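Local coordinates for uncharacterized protein (Acinetobacter baumannii, PDB 4PUX) that is of unknown function but folds as a single-chain antiparallel beta-barrel-like domain of the DUF3237 family, at residues Gln11-Leu22 with Lys150-Lys160; Gly71-Tyr79 with Tyr90-Gly99. All coordinates share one frame; numbering follows the deposited sequence.

Interaction 1. Residues Gln11-Leu22 with Lys150-Lys160; sequences QLEPLAKFSVDL and KAVIYDAYTLK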
loop_
_atom_site.group_PDB
_atom_site.type_symbol
_atom_site.label_atom_id
_atom_site.label_comp_id
_atom_site.label_asym_id
_atom_site.label_seq_id
_atom_site.Cartn_x
_atom_site.Cartn_y
_atom_site.Cartn_z
ATOM N N GLN A 11 -15.163 4.040 -12.566
ATOM C CA GLN A 11 -13.963 4.465 -13.277
ATOM C C GLN A 11 -12.866 4.730 -12.240
ATOM O O GLN A 11 -13.122 5.255 -11.160
ATOM C CB GLN A 11 -14.234 5.729 -14.107
ATOM C CG GLN A 11 -15.449 5.613 -15.125
ATOM C CD GLN A 11 -15.213 4.637 -16.307
ATOM O OE1 GLN A 11 -14.086 4.201 -16.554
ATOM N NE2 GLN A 11 -16.290 4.311 -17.043
ATOM N N LEU A 12 -11.663 4.286 -12.546
ATOM C CA LEU A 12 -10.491 4.541 -11.714
ATOM C C LEU A 12 -9.673 5.675 -12.302
ATOM O O LEU A 12 -9.149 5.566 -13.423
ATOM C CB LEU A 12 -9.627 3.303 -11.620
ATOM C CG LEU A 12 -10.276 2.091 -10.982
ATOM C CD1 LEU A 12 -9.306 0.921 -11.040
ATOM C CD2 LEU A 12 -10.712 2.401 -9.524
ATOM N N GLU A 13 -9.563 6.763 -11.556
ATOM C CA GLU A 13 -8.853 7.961 -12.004
ATOM C C GLU A 13 -7.451 7.936 -11.373
ATOM O O GLU A 13 -7.329 7.892 -10.132
ATOM C CB GLU A 13 -9.614 9.225 -11.578
ATOM C CG GLU A 13 -8.953 10.529 -12.021
ATOM C CD GLU A 13 -9.727 11.785 -11.607
ATOM O OE1 GLU A 13 -10.564 11.726 -10.696
ATOM O OE2 GLU A 13 -9.463 12.844 -12.195
ATOM N N PRO A 14 -6.382 7.945 -12.204
ATOM C CA PRO A 14 -5.023 7.997 -11.578
ATOM C C PRO A 14 -4.864 9.187 -10.612
ATOM O O PRO A 14 -5.300 10.308 -10.923
ATOM C CB PRO A 14 -4.080 8.139 -12.788
ATOM C CG PRO A 14 -4.885 7.552 -13.935
ATOM C CD PRO A 14 -6.304 7.897 -13.674
ATOM N N LEU A 15 -4.344 8.900 -9.429
ATOM C CA LEU A 15 -4.082 9.882 -8.392
ATOM C C LEU A 15 -2.592 10.280 -8.365
ATOM O O LEU A 15 -2.222 11.453 -8.587
ATOM C CB LEU A 15 -4.547 9.347 -7.010
ATOM C CG LEU A 15 -4.296 10.340 -5.855
ATOM C CD1 LEU A 15 -5.032 11.679 -6.054
ATOM C CD2 LEU A 15 -4.704 9.706 -4.528
ATOM N N ALA A 16 -1.740 9.315 -8.060
ATOM C CA ALA A 16 -0.279 9.492 -8.071
ATOM C C ALA A 16 0.438 8.172 -7.995
ATOM O O ALA A 16 -0.125 7.171 -7.519
ATOM C CB ALA A 16 0.162 10.383 -6.845
ATOM N N LYS A 17 1.683 8.181 -8.448
ATOM C CA LYS A 17 2.624 7.067 -8.256
ATOM C C LYS A 17 3.421 7.319 -6.981
ATOM O O LYS A 17 4.045 8.360 -6.828
ATOM C CB LYS A 17 3.575 6.905 -9.434
ATOM C CG LYS A 17 4.597 5.751 -9.222
ATOM C CD LYS A 17 5.456 5.532 -10.504
ATOM C CE LYS A 17 6.228 4.219 -10.472
ATOM N NZ LYS A 17 6.397 3.657 -11.855
ATOM N N PHE A 18 3.327 6.377 -6.053
ATOM C CA PHE A 18 4.004 6.396 -4.759
ATOM C C PHE A 18 5.232 5.495 -4.767
ATOM O O PHE A 18 5.177 4.339 -5.263
ATOM C CB PHE A 18 3.066 5.907 -3.634
ATOM C CG PHE A 18 1.997 6.913 -3.216
ATOM C CD1 PHE A 18 0.912 7.214 -4.056
ATOM C CD2 PHE A 18 2.072 7.561 -1.975
ATOM C CE1 PHE A 18 -0.085 8.123 -3.668
ATOM C CE2 PHE A 18 1.067 8.488 -1.590
ATOM C CZ PHE A 18 0.010 8.781 -2.453
ATOM N N SER A 19 6.271 5.988 -4.127
ATOM C CA SER A 19 7.505 5.248 -3.907
ATOM C C SER A 19 7.814 5.356 -2.401
ATOM O O SER A 19 8.204 6.416 -1.937
ATOM C CB SER A 19 8.619 5.819 -4.816
ATOM O OG SER A 19 8.197 5.800 -6.188
ATOM N N VAL A 20 7.575 4.287 -1.655
ATOM C CA VAL A 20 7.718 4.271 -0.193
ATOM C C VAL A 20 9.068 3.648 0.179
ATOM O O VAL A 20 9.414 2.531 -0.260
ATOM C CB VAL A 20 6.570 3.469 0.499
ATOM C CG1 VAL A 20 6.653 3.669 2.013
ATOM C CG2 VAL A 20 5.154 3.895 -0.047
ATOM N N ASP A 21 9.811 4.375 0.999
ATOM C CA ASP A 21 11.129 3.908 1.490
ATOM C C ASP A 21 10.923 3.208 2.858
ATOM O O ASP A 21 10.238 3.749 3.745
ATOM C CB ASP A 21 12.079 5.086 1.668
ATOM C CG ASP A 21 12.615 5.621 0.355
ATOM O OD1 ASP A 21 12.645 4.864 -0.618
ATOM O OD2 ASP A 21 13.015 6.814 0.282
ATOM N N LEU A 22 11.560 2.036 3.012
ATOM C CA LEU A 22 11.508 1.213 4.248
ATOM C C LEU A 22 12.958 1.030 4.756
ATOM O O LEU A 22 13.445 -0.098 4.908
ATOM C CB LEU A 22 10.866 -0.144 3.937
ATOM C CG LEU A 22 9.558 -0.075 3.172
ATOM C CD1 LEU A 22 9.107 -1.484 2.820
ATOM C CD2 LEU A 22 8.491 0.673 3.970
ATOM N N LYS A 150 13.868 -3.005 -0.018
ATOM C CA LYS A 150 13.358 -2.233 1.125
ATOM C C LYS A 150 12.600 -0.984 0.650
ATOM O O LYS A 150 12.916 0.167 1.014
ATOM C CB LYS A 150 14.497 -1.873 2.072
ATOM C CG LYS A 150 15.073 -3.084 2.800
ATOM C CD LYS A 150 16.245 -2.653 3.708
ATOM C CE LYS A 150 17.175 -3.806 4.021
ATOM N NZ LYS A 150 16.497 -4.884 4.740
ATOM N N ALA A 151 11.636 -1.236 -0.216
ATOM C CA ALA A 151 10.769 -0.203 -0.817
ATOM C C ALA A 151 9.516 -0.862 -1.352
ATOM O O ALA A 151 9.493 -2.061 -1.638
ATOM C CB ALA A 151 11.490 0.521 -1.974
ATOM N N VAL A 152 8.433 -0.099 -1.382
ATOM C CA VAL A 152 7.202 -0.475 -2.078
ATOM C C VAL A 152 6.840 0.649 -3.067
ATOM O O VAL A 152 6.827 1.842 -2.710
ATOM C CB VAL A 152 6.026 -0.685 -1.094
ATOM C CG1 VAL A 152 4.698 -0.920 -1.852
ATOM C CG2 VAL A 152 6.324 -1.857 -0.178
ATOM N N ILE A 153 6.600 0.268 -4.305
ATOM C CA ILE A 153 6.144 1.172 -5.364
ATOM C C ILE A 153 4.688 0.838 -5.658
ATOM O O ILE A 153 4.344 -0.352 -5.825
ATOM C CB ILE A 153 6.920 0.928 -6.703
ATOM C CG1 ILE A 153 8.437 0.910 -6.476
ATOM C CG2 ILE A 153 6.507 1.969 -7.776
ATOM C CD1 ILE A 153 8.994 2.178 -5.983
ATOM N N TYR A 154 3.819 1.835 -5.734
ATOM C CA TYR A 154 2.428 1.576 -6.119
ATOM C C TYR A 154 1.777 2.710 -6.874
ATOM O O TYR A 154 2.154 3.886 -6.719
ATOM C CB TYR A 154 1.590 1.175 -4.898
ATOM C CG TYR A 154 1.318 2.232 -3.798
ATOM C CD1 TYR A 154 0.208 3.128 -3.896
ATOM C CD2 TYR A 154 2.057 2.254 -2.638
ATOM C CE1 TYR A 154 -0.135 4.000 -2.871
ATOM C CE2 TYR A 154 1.745 3.115 -1.609
ATOM C CZ TYR A 154 0.638 3.984 -1.715
ATOM O OH TYR A 154 0.350 4.842 -0.664
ATOM N N ASP A 155 0.870 2.347 -7.753
ATOM C CA ASP A 155 0.025 3.290 -8.477
ATOM C C ASP A 155 -1.307 3.453 -7.714
ATOM O O ASP A 155 -2.014 2.459 -7.472
ATOM C CB ASP A 155 -0.277 2.770 -9.891
ATOM C CG ASP A 155 0.946 2.690 -10.783
ATOM O OD1 ASP A 155 1.907 3.468 -10.602
ATOM O OD2 ASP A 155 0.939 1.844 -11.689
ATOM N N ALA A 156 -1.584 4.662 -7.271
ATOM C CA ALA A 156 -2.826 5.016 -6.585
ATOM C C ALA A 156 -3.877 5.562 -7.547
ATOM O O ALA A 156 -3.540 6.335 -8.464
ATOM C CB ALA A 156 -2.558 6.031 -5.505
ATOM N N TYR A 157 -5.128 5.181 -7.302
ATOM C CA TYR A 157 -6.310 5.610 -8.074
ATOM C C TYR A 157 -7.447 5.987 -7.127
ATOM O O TYR A 157 -7.627 5.335 -6.087
ATOM C CB TYR A 157 -6.820 4.483 -8.982
ATOM C CG TYR A 157 -5.777 3.891 -9.919
ATOM C CD1 TYR A 157 -4.859 2.929 -9.475
ATOM C CD2 TYR A 157 -5.727 4.272 -11.278
ATOM C CE1 TYR A 157 -3.924 2.402 -10.323
ATOM C CE2 TYR A 157 -4.783 3.731 -12.130
ATOM C CZ TYR A 157 -3.899 2.794 -11.660
ATOM O OH TYR A 157 -2.977 2.239 -12.519
ATOM N N THR A 158 -8.250 6.994 -7.514
ATOM C CA THR A 158 -9.517 7.246 -6.849
ATOM C C THR A 158 -10.647 6.585 -7.655
ATOM O O THR A 158 -10.554 6.455 -8.876
ATOM C CB THR A 158 -9.793 8.734 -6.613
ATOM O OG1 THR A 158 -9.758 9.442 -7.859
ATOM C CG2 THR A 158 -8.782 9.324 -5.632
ATOM N N LEU A 159 -11.708 6.209 -6.948
ATOM C CA LEU A 159 -12.964 5.794 -7.597
ATOM C C LEU A 159 -13.795 7.038 -7.904
ATOM O O LEU A 159 -14.083 7.847 -7.006
ATOM C CB LEU A 159 -13.771 4.848 -6.709
ATOM C CG LEU A 159 -13.359 3.389 -6.730
ATOM C CD1 LEU A 159 -11.971 3.141 -6.182
ATOM C CD2 LEU A 159 -14.373 2.548 -5.972
ATOM N N LYS A 160 -14.021 7.198 -9.206
ATOM C CA LYS A 160 -14.856 8.208 -9.780
ATOM C C LYS A 160 -16.197 7.500 -10.106
ATOM O O LYS A 160 -16.287 6.356 -10.700
ATOM C CB LYS A 160 -14.188 8.743 -11.065
ATOM C CG LYS A 160 -14.621 10.099 -11.544
ATOM C CD LYS A 160 -13.859 10.440 -12.840
ATOM C CE LYS A 160 -14.177 11.839 -13.351
ATOM N NZ LYS A 160 -13.344 12.194 -14.548
ATOM O OXT LYS A 160 -17.124 7.981 -9.801
HETATM O O HOH W 1 -7.452 10.626 -8.767
HETATM O O HOH W 2 14.211 2.568 -0.811
#
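With CG set between the backbone N and the carbonyl carbon (chi1 68°), the Tyr154 ring lies beneath Phe18, whose own CG stands anti to its carbonyl carbon (chi1 -75°). The two rings run nearly parallel, planes at 5°, but are offset, with little ring-over-ring overlap. What sits over the centre of the Tyr154 ring is Phe18 CB, a CH-pi contact 3.6 Å from the centroid, while Tyr154 OH lies over the rim of the Phe18 ring. Beyond them Phe18 CE1 meets Ala156 CB at 3.7 Å, and Val20 CG2 reaches Tyr154 CE2 at 3.8 Å. These side chains share one face of an antiparallel ladder that pairs strand 12-21 with strand 151-159. A classic beta bulge interrupts it: two residues, Leu15 and Ala16, stand opposite the single Ala156, Leu15 N donating to Ala156 O and Ala156 N to Ala16 O, each bond 2.9 Å long. On the other face Leu12 CD2 and Leu159 CD1 lie side by side at 3.6 Å. Where Glu13 pairs with Thr158, a water donates to Glu13 O and also hydrogen-bonds Thr158 OG1. The ladder joins the first and last strands of the barrel-like sheet. Its inward face is largely apolar around Phe18, Val20 and Ala156, and the buried Tyr154 hydroxyl there probably hydrogen-bonds Tyr79 OH. The join therefore rests chiefly on backbone bonds and apolar contact, with a polar group held within the apolar face.

Interaction 2. Residues Gly71-Tyr79 with Tyr90-Gly99; sequences GLAIIDTRY and YLQTKGYRHG. With EDO (1,2-ethanediol), chain D.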
loop_
_atom_site.group_PDB
_atom_site.type_symbol
_atom_site.label_atom_id
_atom_site.label_comp_id
_atom_site.label_asym_id
_atom_site.label_seq_id
_atom_site.Cartn_x
_atom_site.Cartn_y
_atom_site.Cartn_z
ATOM N N GLY A 71 1.709 -17.867 3.727
ATOM C CA GLY A 71 2.314 -16.776 2.969
ATOM C C GLY A 71 1.336 -15.729 2.471
ATOM O O GLY A 71 1.513 -15.159 1.360
ATOM N N LEU A 72 0.287 -15.484 3.251
ATOM C CA LEU A 72 -0.510 -14.288 3.070
ATOM C C LEU A 72 -0.004 -13.233 4.041
ATOM O O LEU A 72 0.053 -13.473 5.249
ATOM C CB LEU A 72 -1.968 -14.562 3.369
ATOM C CG LEU A 72 -2.901 -13.338 3.348
ATOM C CD1 LEU A 72 -2.980 -12.661 1.964
ATOM C CD2 LEU A 72 -4.272 -13.732 3.824
ATOM N N ALA A 73 0.328 -12.059 3.517
ATOM C CA ALA A 73 0.581 -10.872 4.349
ATOM C C ALA A 73 -0.642 -9.955 4.351
ATOM O O ALA A 73 -1.198 -9.643 3.306
ATOM C CB ALA A 73 1.790 -10.093 3.854
ATOM N N ILE A 74 -1.022 -9.521 5.551
ATOM C CA ILE A 74 -2.126 -8.592 5.765
ATOM C C ILE A 74 -1.474 -7.247 6.111
ATOM O O ILE A 74 -0.696 -7.163 7.098
ATOM C CB ILE A 74 -3.020 -9.051 6.933
ATOM C CG1 ILE A 74 -3.482 -10.499 6.694
ATOM C CG2 ILE A 74 -4.238 -8.126 7.101
ATOM C CD1 ILE A 74 -4.236 -11.096 7.848
ATOM N N ILE A 75 -1.771 -6.216 5.310
ATOM C CA ILE A 75 -1.145 -4.894 5.410
ATOM C C ILE A 75 -2.039 -3.987 6.249
ATOM O O ILE A 75 -3.256 -3.927 6.032
ATOM C CB ILE A 75 -1.032 -4.286 3.971
ATOM C CG1 ILE A 75 -0.325 -5.209 2.934
ATOM C CG2 ILE A 75 -0.494 -2.881 3.994
ATOM C CD1 ILE A 75 0.904 -5.687 3.272
ATOM N N ASP A 76 -1.415 -3.221 7.161
ATOM C CA ASP A 76 -2.143 -2.244 8.026
ATOM C C ASP A 76 -1.185 -1.097 8.392
ATOM O O ASP A 76 -0.303 -1.274 9.241
ATOM C CB ASP A 76 -2.707 -2.914 9.280
ATOM C CG ASP A 76 -3.683 -2.030 10.048
ATOM O OD1 ASP A 76 -3.308 -0.896 10.410
ATOM O OD2 ASP A 76 -4.805 -2.494 10.292
ATOM N N THR A 77 -1.264 0.002 7.657
ATOM C CA THR A 77 -0.309 1.089 7.784
ATOM C C THR A 77 -0.894 2.371 8.347
ATOM O O THR A 77 -2.085 2.686 8.179
ATOM C CB THR A 77 0.379 1.463 6.413
ATOM O OG1 THR A 77 -0.577 2.132 5.589
ATOM C CG2 THR A 77 0.947 0.203 5.653
ATOM N N ARG A 78 -0.002 3.177 8.941
ATOM C CA ARG A 78 -0.242 4.621 9.236
ATOM C C ARG A 78 1.028 5.376 8.834
ATOM O O ARG A 78 2.109 4.995 9.283
ATOM C CB ARG A 78 -0.523 4.862 10.716
ATOM C CG ARG A 78 -1.763 4.171 11.214
ATOM C CD ARG A 78 -2.090 4.508 12.681
ATOM N NE ARG A 78 -3.292 3.780 13.114
ATOM C CZ ARG A 78 -3.834 3.866 14.335
ATOM N NH1 ARG A 78 -3.222 4.575 15.293
ATOM N NH2 ARG A 78 -4.966 3.208 14.611
ATOM N N TYR A 79 0.923 6.392 7.983
ATOM C CA TYR A 79 2.019 7.260 7.623
ATOM C C TYR A 79 1.557 8.632 7.210
ATOM O O TYR A 79 0.352 8.969 7.382
ATOM C CB TYR A 79 2.975 6.585 6.649
ATOM C CG TYR A 79 2.489 6.043 5.307
ATOM C CD1 TYR A 79 1.719 4.887 5.218
ATOM C CD2 TYR A 79 3.001 6.561 4.114
ATOM C CE1 TYR A 79 1.417 4.307 3.988
ATOM C CE2 TYR A 79 2.711 5.997 2.893
ATOM C CZ TYR A 79 1.976 4.844 2.817
ATOM O OH TYR A 79 1.763 4.250 1.592
ATOM N N TYR A 90 -2.608 12.688 6.466
ATOM C CA TYR A 90 -2.484 11.406 7.203
ATOM C C TYR A 90 -3.081 10.281 6.351
ATOM O O TYR A 90 -4.231 10.392 5.894
ATOM C CB TYR A 90 -3.195 11.536 8.567
ATOM C CG TYR A 90 -3.521 10.240 9.292
ATOM C CD1 TYR A 90 -2.597 9.171 9.364
ATOM C CD2 TYR A 90 -4.701 10.145 10.030
ATOM C CE1 TYR A 90 -2.931 7.979 10.029
ATOM C CE2 TYR A 90 -5.040 8.975 10.716
ATOM C CZ TYR A 90 -4.114 7.926 10.776
ATOM O OH TYR A 90 -4.385 6.734 11.418
ATOM N N LEU A 91 -2.261 9.272 6.031
ATOM C CA LEU A 91 -2.659 8.165 5.174
ATOM C C LEU A 91 -2.686 6.850 5.983
ATOM O O LEU A 91 -1.709 6.529 6.711
ATOM C CB LEU A 91 -1.661 8.068 3.974
ATOM C CG LEU A 91 -1.875 6.905 2.985
ATOM C CD1 LEU A 91 -3.243 6.930 2.369
ATOM C CD2 LEU A 91 -0.780 6.921 1.898
ATOM N N GLN A 92 -3.730 6.056 5.737
ATOM C CA GLN A 92 -3.877 4.666 6.211
ATOM C C GLN A 92 -4.090 3.773 4.980
ATOM O O GLN A 92 -4.958 4.063 4.155
ATOM C CB GLN A 92 -5.068 4.514 7.157
ATOM C CG GLN A 92 -4.939 5.307 8.454
ATOM C CD GLN A 92 -6.258 5.479 9.176
ATOM O OE1 GLN A 92 -6.991 6.499 8.978
ATOM N NE2 GLN A 92 -6.653 4.455 9.876
ATOM N N THR A 93 -3.309 2.689 4.864
ATOM C CA THR A 93 -3.554 1.689 3.830
ATOM C C THR A 93 -3.795 0.319 4.498
ATOM O O THR A 93 -3.273 0.010 5.578
ATOM C CB THR A 93 -2.421 1.591 2.780
ATOM O OG1 THR A 93 -1.267 0.978 3.372
ATOM C CG2 THR A 93 -2.025 2.977 2.238
ATOM N N LYS A 94 -4.587 -0.485 3.821
ATOM C CA LYS A 94 -4.945 -1.850 4.214
ATOM C C LYS A 94 -5.006 -2.713 2.958
ATOM O O LYS A 94 -5.349 -2.234 1.881
ATOM C CB LYS A 94 -6.286 -1.876 4.949
ATOM C CG LYS A 94 -6.244 -1.197 6.360
ATOM C CD LYS A 94 -7.562 -1.150 7.001
ATOM C CE LYS A 94 -7.479 -0.623 8.432
ATOM N NZ LYS A 94 -7.137 0.846 8.490
ATOM N N GLY A 95 -4.686 -3.986 3.095
ATOM C CA GLY A 95 -4.813 -4.885 1.965
ATOM C C GLY A 95 -4.043 -6.182 2.136
ATOM O O GLY A 95 -3.811 -6.615 3.267
ATOM N N TYR A 96 -3.668 -6.788 1.000
ATOM C CA TYR A 96 -3.131 -8.154 0.977
ATOM C C TYR A 96 -1.970 -8.270 0.018
ATOM O O TYR A 96 -1.989 -7.646 -1.081
ATOM C CB TYR A 96 -4.202 -9.182 0.524
ATOM C CG TYR A 96 -5.464 -9.209 1.356
ATOM C CD1 TYR A 96 -5.421 -9.603 2.702
ATOM C CD2 TYR A 96 -6.699 -8.838 0.811
ATOM C CE1 TYR A 96 -6.582 -9.652 3.465
ATOM C CE2 TYR A 96 -7.867 -8.851 1.568
ATOM C CZ TYR A 96 -7.814 -9.281 2.887
ATOM O OH TYR A 96 -8.963 -9.307 3.663
ATOM N N ARG A 97 -0.993 -9.091 0.402
ATOM C CA ARG A 97 0.095 -9.521 -0.503
ATOM C C ARG A 97 0.209 -11.043 -0.431
ATOM O O ARG A 97 0.361 -11.590 0.664
ATOM C CB ARG A 97 1.411 -8.857 -0.162
ATOM C CG ARG A 97 2.557 -9.249 -1.134
ATOM C CD ARG A 97 3.853 -8.422 -0.893
ATOM N NE ARG A 97 4.876 -8.711 -1.912
ATOM C CZ ARG A 97 5.908 -9.525 -1.754
ATOM N NH1 ARG A 97 6.123 -10.143 -0.598
ATOM N NH2 ARG A 97 6.760 -9.711 -2.754
ATOM N N HIS A 98 0.156 -11.711 -1.592
ATOM C CA HIS A 98 0.268 -13.168 -1.636
ATOM C C HIS A 98 0.753 -13.579 -3.016
ATOM O O HIS A 98 0.634 -12.802 -3.977
ATOM C CB HIS A 98 -1.043 -13.870 -1.246
ATOM C CG HIS A 98 -2.205 -13.569 -2.156
ATOM N ND1 HIS A 98 -2.362 -14.169 -3.389
ATOM C CD2 HIS A 98 -3.303 -12.801 -1.978
ATOM C CE1 HIS A 98 -3.487 -13.754 -3.942
ATOM N NE2 HIS A 98 -4.072 -12.916 -3.111
ATOM N N GLY A 99 1.371 -14.761 -3.118
ATOM C CA GLY A 99 1.757 -15.272 -4.428
ATOM C C GLY A 99 0.590 -15.279 -5.409
ATOM O O GLY A 99 -0.557 -15.560 -5.017
HETATM C C1 EDO D . 0.841 -0.179 1.376
HETATM O O1 EDO D . 1.363 -1.174 2.086
HETATM C C2 EDO D . 1.229 1.193 1.884
HETATM O O2 EDO D . 2.600 1.532 1.816
HETATM O O HOH W 3 1.862 -16.547 -0.942
HETATM O O HOH W 4 -4.289 1.209 8.944
HETATM O O HOH W 5 -5.153 2.699 11.223
#
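Tyr90, near the start of strand 88-99, lays its ring edge against Tyr79 O and Arg78 CB, its OH 3.4 Å from Arg78 CD; the guanidinium and ring planes stand 82° apart. Leu91 exchanges both backbone bonds with Tyr79 and puts CD2 over a face of the Tyr79 ring, 3.6 Å from CZ. Gln92 NE2 and Arg78 NE donate to one shared water, a bridge on the outer face. At Thr93, chi1 of 72° in both threonines sets OG1 between backbone N and carbonyl carbon, on the inward face, where Thr77 OG1 and Thr93 OG1 hydrogen-bond at 2.6 Å; either may be the donor. A 1,2-ethanediol, probably from the crystallisation liquor, lies beside this pair and is hydrogen-bonded through O2 to Tyr79 OH (2.9 Å), a hydroxyl that probably also bonds Tyr154 OH, consistent with a small polar pocket inside the barrel. Lys94 runs alongside Asp76, and a water linking Lys94 NZ to Asp76 OD1 and Thr77 O spans charges that do not touch directly. Gly95 O accepts an almost straight bond from Ile75 N (2.9 Å, 179° at the hydrogen). The return bond, Gly95 N to Ile75 O, is longer at 3.3 Å. Next, Leu72 CD1 touches both Tyr96 CB and His98 CB, at 4.0 and 3.9 Å, with Arg97 between them bonded through its backbone to Ala73. His98 ND1 donates to Gly99 O. This is the beta hairpin of strands 73-83 and 88-99; strand 54-67 borders its first strand and strand 118-127 its second, where Tyr118 makes a cation-pi contact with Arg97.

How the interactions relate
Interaction 1 brings together the first and last strands of the chain, 12-21 and 151-159, whereas interaction 2 is a hairpin from its middle, 73-83 with 88-99. Along the sequence the hairpin falls between the two strands of interaction 1. Both belong to one curled antiparallel beta-sheet of the DUF3237 family, with strands 118-127 and 141-147 leading from 88-99 to 151-159. Their centres lie about 13 Å apart, and inward side chains connect them across the barrel interior, through the probable Tyr154-Tyr79 hydroxyl bond and the packing of Tyr154 OH on Leu91 CD2. Each contact thus lines part of a shared interior that also holds the 1,2-ethanediol, probably from the crystallisation liquor.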